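Local atomic coordinates of DNA photolyase (Agrobacterium tumefaciens, PDB entry 4U63), a protein that probably repairs UV-induced cyclobutane pyrimidine dimers in DNA with light, using FAD and a methenyltetrahydrofolate antenna chromophore. Residues 51-63 with 92-106. Numbering follows the deposited sequence.
With SO4 (sulfate ion), chain O; SO4 (sulfate ion), chain L.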
ATOM      1  N   GLY A  51      25.671  21.609 -10.309  1.00 30.37           N
ATOM      2  CA  GLY A  51      25.772  21.012 -11.633  1.00 31.79           C
ATOM      3  C   GLY A  51      24.454  20.431 -12.120  1.00 29.50           C
ATOM      4  O   GLY A  51      23.441  20.508 -11.418  1.00 29.60           O
ATOM      5  N   PRO A  52      24.456  19.847 -13.336  1.00 29.19           N
ATOM      6  CA  PRO A  52      23.246  19.258 -13.899  1.00 28.22           C
ATOM      7  C   PRO A  52      22.664  18.112 -13.076  1.00 25.88           C
ATOM      8  O   PRO A  52      23.405  17.252 -12.592  1.00 28.67           O
ATOM      9  CB  PRO A  52      23.712  18.741 -15.263  1.00 29.74           C
ATOM     10  CG  PRO A  52      24.872  19.601 -15.610  1.00 32.33           C
ATOM     11  CD  PRO A  52      25.568  19.825 -14.305  1.00 31.52           C
ATOM     12  N   VAL A  53      21.343  18.124 -12.925  1.00 25.42           N
ATOM     13  CA  VAL A  53      20.616  17.071 -12.235  1.00 24.95           C
ATOM     14  C   VAL A  53      19.995  16.175 -13.301  1.00 24.50           C
ATOM     15  O   VAL A  53      19.297  16.660 -14.202  1.00 26.28           O
ATOM     16  CB  VAL A  53      19.532  17.646 -11.299  1.00 25.35           C
ATOM     17  CG1 VAL A  53      18.781  16.522 -10.585  1.00 26.86           C
ATOM     18  CG2 VAL A  53      20.155  18.595 -10.284  1.00 24.70           C
ATOM     19  N   ILE A  54      20.259  14.876 -13.197  1.00 23.59           N
ATOM     20  CA  ILE A  54      19.780  13.886 -14.155  1.00 24.49           C
ATOM     21  C   ILE A  54      18.833  12.910 -13.441  1.00 24.44           C
ATOM     22  O   ILE A  54      19.285  11.903 -12.879  1.00 23.01           O
ATOM     23  CB  ILE A  54      20.941  13.085 -14.786  1.00 27.29           C
ATOM     24  CG1 ILE A  54      22.099  14.002 -15.225  1.00 30.64           C
ATOM     25  CG2 ILE A  54      20.428  12.236 -15.952  1.00 29.33           C
ATOM     26  CD1 ILE A  54      21.749  15.009 -16.291  1.00 34.16           C
ATOM     27  N   PRO A  55      17.519  13.205 -13.446  1.00 24.24           N
ATOM     28  CA  PRO A  55      16.558  12.273 -12.865  1.00 22.22           C
ATOM     29  C   PRO A  55      16.318  11.074 -13.770  1.00 24.26           C
ATOM     30  O   PRO A  55      16.132  11.243 -14.978  1.00 25.84           O
ATOM     31  CB  PRO A  55      15.281  13.113 -12.747  1.00 25.02           C
ATOM     32  CG  PRO A  55      15.741  14.516 -12.803  1.00 25.73           C
ATOM     33  CD  PRO A  55      16.869  14.479 -13.775  1.00 25.06           C
ATOM     34  N   VAL A  56      16.326   9.882 -13.186  1.00 23.22           N
ATOM     35  CA  VAL A  56      16.077   8.645 -13.929  1.00 22.80           C
ATOM     36  C   VAL A  56      15.150   7.726 -13.137  1.00 22.01           C
ATOM     37  O   VAL A  56      15.255   7.620 -11.907  1.00 23.54           O
ATOM     38  CB  VAL A  56      17.402   7.912 -14.294  1.00 23.79           C
ATOM     39  CG1 VAL A  56      18.181   7.490 -13.055  1.00 24.07           C
ATOM     40  CG2 VAL A  56      17.129   6.712 -15.203  1.00 25.20           C
ATOM     41  N   TYR A  57      14.238   7.080 -13.854  1.00 22.67           N
ATOM     42  CA  TYR A  57      13.440   5.992 -13.306  1.00 21.49           C
ATOM     43  C   TYR A  57      13.752   4.759 -14.148  1.00 23.25           C
ATOM     44  O   TYR A  57      13.636   4.795 -15.377  1.00 25.15           O
ATOM     45  CB  TYR A  57      11.938   6.286 -13.341  1.00 20.60           C
ATOM     46  CG  TYR A  57      11.134   5.141 -12.770  1.00 20.05           C
ATOM     47  CD1 TYR A  57      10.767   4.065 -13.569  1.00 20.52           C
ATOM     48  CD2 TYR A  57      10.780   5.105 -11.420  1.00 20.88           C
ATOM     49  CE1 TYR A  57      10.058   3.002 -13.061  1.00 21.68           C
ATOM     50  CE2 TYR A  57      10.059   4.029 -10.898  1.00 21.70           C
ATOM     51  CZ  TYR A  57       9.701   2.979 -11.730  1.00 21.63           C
ATOM     52  OH  TYR A  57       8.995   1.885 -11.264  1.00 23.52           O
ATOM     53  N   ILE A  58      14.139   3.684 -13.472  1.00 23.90           N
ATOM     54  CA  ILE A  58      14.526   2.445 -14.100  1.00 24.30           C
ATOM     55  C   ILE A  58      13.468   1.374 -13.849  1.00 25.01           C
ATOM     56  O   ILE A  58      13.024   1.162 -12.719  1.00 24.92           O
ATOM     57  CB  ILE A  58      15.892   1.962 -13.554  1.00 24.80           C
ATOM     58  CG1 ILE A  58      16.975   3.003 -13.871  1.00 25.59           C
ATOM     59  CG2 ILE A  58      16.275   0.599 -14.136  1.00 25.83           C
ATOM     60  CD1 ILE A  58      18.307   2.747 -13.202  1.00 28.23           C
ATOM     61  N   ARG A  59      13.082   0.695 -14.921  1.00 27.05           N
ATOM     62  CA  ARG A  59      12.219  -0.462 -14.842  1.00 27.17           C
ATOM     63  C   ARG A  59      13.146  -1.644 -14.534  1.00 27.56           C
ATOM     64  O   ARG A  59      13.798  -2.181 -15.424  1.00 28.62           O
ATOM     65  CB  ARG A  59      11.472  -0.628 -16.163  1.00 31.23           C
ATOM     66  CG  ARG A  59      10.244  -1.509 -16.124  1.00 37.38           C
ATOM     67  CD  ARG A  59       9.267  -1.126 -17.233  1.00 38.53           C
ATOM     68  NE  ARG A  59       9.868  -1.181 -18.575  1.00 38.30           N
ATOM     69  CZ  ARG A  59       9.326  -1.770 -19.651  1.00 37.27           C
ATOM     70  NH1 ARG A  59       8.131  -2.367 -19.597  1.00 42.25           N
ATOM     71  NH2 ARG A  59       9.986  -1.751 -20.806  1.00 36.46           N
ATOM     72  N   GLU A  60      13.225  -1.992 -13.251  1.00 28.84           N
ATOM     73  CA  GLU A  60      14.020  -3.116 -12.771  1.00 32.90           C
ATOM     74  C   GLU A  60      13.241  -4.415 -12.958  1.00 36.55           C
ATOM     75  O   GLU A  60      12.017  -4.404 -13.093  1.00 48.01           O
ATOM     76  CB  GLU A  60      14.324  -2.968 -11.279  1.00 34.66           C
ATOM     77  CG  GLU A  60      15.179  -1.784 -10.874  1.00 31.31           C
ATOM     78  CD  GLU A  60      15.259  -1.654  -9.364  1.00 26.95           C
ATOM     79  OE1 GLU A  60      14.367  -1.022  -8.780  1.00 26.63           O
ATOM     80  OE2 GLU A  60      16.210  -2.183  -8.754  1.00 26.74           O
ATOM     81  N   LYS A  61      13.952  -5.528 -12.943  1.00 34.70           N
ATOM     82  CA  LYS A  61      13.331  -6.858 -13.069  1.00 32.22           C
ATOM     83  C   LYS A  61      12.562  -7.253 -11.795  1.00 37.43           C
ATOM     84  O   LYS A  61      11.405  -7.717 -11.855  1.00 39.95           O
ATOM     85  CB  LYS A  61      14.401  -7.918 -13.393  1.00 28.85           C
ATOM     86  N   SER A  62      13.190  -7.059 -10.642  1.00 38.76           N
ATOM     87  CA  SER A  62      12.613  -7.536  -9.395  1.00 46.90           C
ATOM     88  C   SER A  62      11.661  -6.535  -8.753  1.00 51.91           C
ATOM     89  O   SER A  62      10.519  -6.885  -8.433  1.00 67.72           O
ATOM     90  CB  SER A  62      13.730  -7.935  -8.441  1.00 53.44           C
ATOM     91  OG  SER A  62      14.531  -8.925  -9.057  1.00 55.55           O
ATOM     92  N   ALA A  63      12.119  -5.295  -8.586  1.00 41.67           N
ATOM     93  CA  ALA A  63      11.338  -4.242  -7.925  1.00 34.49           C
ATOM     94  C   ALA A  63      10.398  -3.518  -8.884  1.00 38.64           C
ATOM     95  O   ALA A  63      10.529  -3.638 -10.103  1.00 45.98           O
ATOM     96  CB  ALA A  63      12.275  -3.242  -7.278  1.00 35.83           C
ATOM     97  N   LEU A  92      12.475  13.683 -16.837  1.00 25.51           N
ATOM     98  CA  LEU A  92      12.624  12.355 -16.270  1.00 22.81           C
ATOM     99  C   LEU A  92      13.083  11.392 -17.361  1.00 24.59           C
ATOM    100  O   LEU A  92      12.359  11.137 -18.312  1.00 28.20           O
ATOM    101  CB  LEU A  92      11.312  11.865 -15.655  1.00 23.66           C
ATOM    102  CG  LEU A  92      11.343  10.490 -14.977  1.00 24.13           C
ATOM    103  CD1 LEU A  92      12.281  10.460 -13.769  1.00 25.14           C
ATOM    104  CD2 LEU A  92       9.949  10.083 -14.541  1.00 25.99           C
ATOM    105  N   VAL A  93      14.294  10.874 -17.215  1.00 24.29           N
ATOM    106  CA  VAL A  93      14.809   9.837 -18.110  1.00 24.71           C
ATOM    107  C   VAL A  93      14.194   8.491 -17.715  1.00 24.43           C
ATOM    108  O   VAL A  93      14.240   8.091 -16.549  1.00 26.15           O
ATOM    109  CB  VAL A  93      16.343   9.729 -18.043  1.00 28.01           C
ATOM    110  CG1 VAL A  93      16.852   8.604 -18.943  1.00 29.97           C
ATOM    111  CG2 VAL A  93      16.996  11.043 -18.441  1.00 28.60           C
ATOM    112  N   LEU A  94      13.625   7.797 -18.695  1.00 25.91           N
ATOM    113  CA  LEU A  94      13.077   6.467 -18.487  1.00 24.41           C
ATOM    114  C   LEU A  94      14.001   5.446 -19.121  1.00 24.36           C
ATOM    115  O   LEU A  94      14.466   5.635 -20.239  1.00 26.89           O
ATOM    116  CB  LEU A  94      11.690   6.362 -19.109  1.00 26.08           C
ATOM    117  CG  LEU A  94      10.619   7.311 -18.567  1.00 26.27           C
ATOM    118  CD1 LEU A  94       9.299   6.984 -19.243  1.00 28.95           C
ATOM    119  CD2 LEU A  94      10.479   7.240 -17.047  1.00 25.89           C
ATOM    120  N   ALA A  95      14.257   4.364 -18.402  1.00 24.39           N
ATOM    121  CA  ALA A  95      15.138   3.303 -18.876  1.00 28.29           C
ATOM    122  C   ALA A  95      14.691   1.953 -18.331  1.00 26.37           C
ATOM    123  O   ALA A  95      14.135   1.873 -17.238  1.00 27.26           O
ATOM    124  CB  ALA A  95      16.564   3.596 -18.459  1.00 29.69           C
ATOM    125  N   SER A  96      14.927   0.894 -19.103  1.00 26.70           N
ATOM    126  CA  SER A  96      14.546  -0.456 -18.699  1.00 28.33           C
ATOM    127  C   SER A  96      15.748  -1.380 -18.744  1.00 29.98           C
ATOM    128  O   SER A  96      16.526  -1.339 -19.693  1.00 31.02           O
ATOM    129  CB  SER A  96      13.462  -1.013 -19.622  1.00 29.55           C
ATOM    130  OG  SER A  96      12.360  -0.137 -19.694  1.00 32.46           O
ATOM    131  N   GLY A  97      15.905  -2.195 -17.705  1.00 27.78           N
ATOM    132  CA  GLY A  97      16.926  -3.246 -17.698  1.00 33.49           C
ATOM    133  C   GLY A  97      17.732  -3.254 -16.423  1.00 33.48           C
ATOM    134  O   GLY A  97      17.231  -2.874 -15.367  1.00 31.00           O
ATOM    135  N   ASP A  98      18.987  -3.690 -16.538  1.00 30.88           N
ATOM    136  CA  ASP A  98      19.891  -3.820 -15.399  1.00 31.58           C
ATOM    137  C   ASP A  98      20.286  -2.445 -14.872  1.00 30.87           C
ATOM    138  O   ASP A  98      20.824  -1.620 -15.620  1.00 34.45           O
ATOM    139  CB  ASP A  98      21.134  -4.602 -15.820  1.00 34.99           C
ATOM    140  CG  ASP A  98      22.109  -4.826 -14.684  1.00 34.09           C
ATOM    141  OD1 ASP A  98      21.809  -5.637 -13.789  1.00 36.72           O
ATOM    142  OD2 ASP A  98      23.192  -4.207 -14.703  1.00 36.49           O
ATOM    143  N   ALA A  99      20.024  -2.210 -13.589  1.00 29.78           N
ATOM    144  CA  ALA A  99      20.256  -0.897 -12.976  1.00 30.10           C
ATOM    145  C   ALA A  99      21.728  -0.497 -13.043  1.00 29.52           C
ATOM    146  O   ALA A  99      22.043   0.643 -13.371  1.00 28.68           O
ATOM    147  CB  ALA A  99      19.771  -0.885 -11.536  1.00 30.77           C
ATOM    148  N   GLU A 100      22.624  -1.435 -12.741  1.00 28.56           N
ATOM    149  CA  GLU A 100      24.054  -1.135 -12.769  1.00 30.46           C
ATOM    150  C   GLU A 100      24.505  -0.696 -14.161  1.00 27.78           C
ATOM    151  O   GLU A 100      25.196   0.305 -14.295  1.00 31.28           O
ATOM    152  CB  GLU A 100      24.889  -2.321 -12.297  1.00 33.77           C
ATOM    153  CG  GLU A 100      26.363  -1.972 -12.176  1.00 36.02           C
ATOM    154  CD  GLU A 100      27.262  -3.160 -11.868  1.00 39.36           C
ATOM    155  OE1 GLU A 100      26.780  -4.298 -11.746  1.00 37.14           O
ATOM    156  OE2 GLU A 100      28.478  -2.937 -11.758  1.00 36.54           O
ATOM    157  N   ARG A 101      24.112  -1.459 -15.181  1.00 29.32           N
ATOM    158  CA  ARG A 101      24.465  -1.150 -16.571  1.00 31.79           C
ATOM    159  C   ARG A 101      23.894   0.215 -16.987  1.00 29.45           C
ATOM    160  O   ARG A 101      24.593   1.024 -17.600  1.00 30.62           O
ATOM    161  CB  ARG A 101      23.969  -2.273 -17.499  1.00 37.67           C
ATOM    162  CG  ARG A 101      24.608  -2.328 -18.881  1.00 45.47           C
ATOM    163  CD  ARG A 101      23.907  -1.446 -19.900  1.00 56.16           C
ATOM    164  NE  ARG A 101      22.477  -1.757 -20.023  1.00 64.98           N
ATOM    165  CZ  ARG A 101      21.538  -0.916 -20.473  1.00 63.80           C
ATOM    166  NH1 ARG A 101      21.842   0.330 -20.856  1.00 63.45           N
ATOM    167  NH2 ARG A 101      20.272  -1.323 -20.534  1.00 55.61           N
ATOM    168  N   ILE A 102      22.637   0.471 -16.641  1.00 28.90           N
ATOM    169  CA  ILE A 102      21.989   1.750 -16.982  1.00 28.74           C
ATOM    170  C   ILE A 102      22.689   2.923 -16.297  1.00 29.07           C
ATOM    171  O   ILE A 102      22.974   3.945 -16.931  1.00 27.79           O
ATOM    172  CB  ILE A 102      20.484   1.730 -16.632  1.00 28.82           C
ATOM    173  CG1 ILE A 102      19.743   0.857 -17.641  1.00 28.96           C
ATOM    174  CG2 ILE A 102      19.884   3.133 -16.624  1.00 28.83           C
ATOM    175  CD1 ILE A 102      18.419   0.351 -17.132  1.00 31.72           C
ATOM    176  N   LEU A 103      22.964   2.773 -15.007  1.00 27.75           N
ATOM    177  CA  LEU A 103      23.619   3.839 -14.251  1.00 27.34           C
ATOM    178  C   LEU A 103      25.037   4.101 -14.758  1.00 26.35           C
ATOM    179  O   LEU A 103      25.427   5.248 -14.918  1.00 30.52           O
ATOM    180  CB  LEU A 103      23.602   3.537 -12.756  1.00 26.81           C
ATOM    181  CG  LEU A 103      22.220   3.625 -12.096  1.00 27.24           C
ATOM    182  CD1 LEU A 103      22.283   3.069 -10.690  1.00 29.93           C
ATOM    183  CD2 LEU A 103      21.677   5.055 -12.068  1.00 26.73           C
ATOM    184  N   ARG A 104      25.797   3.040 -15.026  1.00 27.92           N
ATOM    185  CA  ARG A 104      27.144   3.194 -15.588  1.00 29.37           C
ATOM    186  C   ARG A 104      27.130   3.898 -16.943  1.00 30.77           C
ATOM    187  O   ARG A 104      27.987   4.739 -17.216  1.00 33.64           O
ATOM    188  CB  ARG A 104      27.840   1.841 -15.708  1.00 30.26           C
ATOM    189  CG  ARG A 104      28.339   1.295 -14.393  1.00 34.49           C
ATOM    190  CD  ARG A 104      28.984  -0.062 -14.607  1.00 38.24           C
ATOM    191  NE  ARG A 104      29.404  -0.695 -13.357  1.00 38.67           N
ATOM    192  CZ  ARG A 104      30.505  -0.378 -12.669  1.00 41.50           C
ATOM    193  NH1 ARG A 104      31.327   0.585 -13.088  1.00 37.06           N
ATOM    194  NH2 ARG A 104      30.790  -1.034 -11.543  1.00 42.53           N
ATOM    195  N   ASP A 105      26.156   3.551 -17.784  1.00 33.26           N
ATOM    196  CA  ASP A 105      26.006   4.196 -19.084  1.00 36.38           C
ATOM    197  C   ASP A 105      25.649   5.683 -18.931  1.00 31.34           C
ATOM    198  O   ASP A 105      26.216   6.521 -19.631  1.00 31.21           O
ATOM    199  CB  ASP A 105      24.967   3.467 -19.939  1.00 38.49           C
ATOM    200  CG  ASP A 105      25.453   2.105 -20.434  1.00 45.38           C
ATOM    201  OD1 ASP A 105      26.562   1.649 -20.051  1.00 51.62           O
ATOM    202  OD2 ASP A 105      24.710   1.477 -21.219  1.00 50.75           O
ATOM    203  N   LEU A 106      24.730   6.007 -18.020  1.00 31.59           N
ATOM    204  CA  LEU A 106      24.391   7.420 -17.731  1.00 31.34           C
ATOM    205  C   LEU A 106      25.587   8.197 -17.192  1.00 32.52           C
ATOM    206  O   LEU A 106      25.824   9.337 -17.584  1.00 34.02           O
ATOM    207  CB  LEU A 106      23.230   7.534 -16.738  1.00 31.93           C
ATOM    208  CG  LEU A 106      21.834   7.290 -17.300  1.00 34.13           C
ATOM    209  CD1 LEU A 106      20.822   7.190 -16.169  1.00 32.73           C
ATOM    210  CD2 LEU A 106      21.431   8.392 -18.271  1.00 32.61           C
TER
HETATM  211  S   SO4 O1014      20.486  -5.162 -19.814  0.50 40.81           S
HETATM  212  O1  SO4 O1014      21.827  -5.507 -19.292  0.50 41.03           O
HETATM  213  O2  SO4 O1014      20.437  -5.400 -21.272  0.50 42.54           O
HETATM  214  O3  SO4 O1014      19.467  -6.005 -19.155  0.50 43.34           O
HETATM  215  O4  SO4 O1014      20.198  -3.744 -19.518  0.50 40.10           O
HETATM  216  S   SO4 L1011      26.804  24.946 -10.104  0.50 44.33           S
HETATM  217  O1  SO4 L1011      26.802  26.416  -9.930  0.50 47.36           O
HETATM  218  O2  SO4 L1011      27.468  24.617 -11.373  0.50 46.63           O
HETATM  219  O3  SO4 L1011      27.531  24.307  -8.984  0.50 41.83           O
HETATM  220  O4  SO4 L1011      25.415  24.469 -10.164  0.50 40.80           O
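Ile58 and Ile102 lie alongside one another, pointing opposite ways, where strand 53-59 faces helix 99-106. Ile58 CG2 lies 3.7 Å from Ile102 CD1, and Ile58 CD1 lies 3.8 Å from Ile102 CG2. With CG1 of Ile58 anti to the carbonyl carbon (chi1 -61°) and the chain extended beyond it, CD1 also reaches the backbone of Ala99 and CG of Leu103. Further back along the strand, Val56 and Leu106 meet tip to tip, Val56 CG2 being 3.8 Å from Leu106 CD1. On the other face of the sheet, CB of Tyr57 touches Leu92 CD1 and Leu94 CD2, while the Tyr57 side chain also packs on Leu74 and Leu78 of helix 68-87.

Arg59 and Ser96 share this second face. The guanidinium approaches side-on, and two nitrogens grip one oxygen: Ser96 OG is 2.9 Å from Arg59 NE and 3.1 Å from Arg59 NH2, in the guanidinium plane. Ser96 OG is also hydrogen-bonded to Glu201, and Arg59 makes a cation-pi contact with Trp206.

Five backbone hydrogen bonds, from Val93 N to Pro55 O through Gly97 N to Arg59 O, zip the parallel strands together. Helix 68-87 links strand 53-59 to the edge strand 93-96 in a beta-alpha-beta crossover, and helix 99-106 covers the opposite face, as in the Rossmann-like N-terminal domain of photolyases.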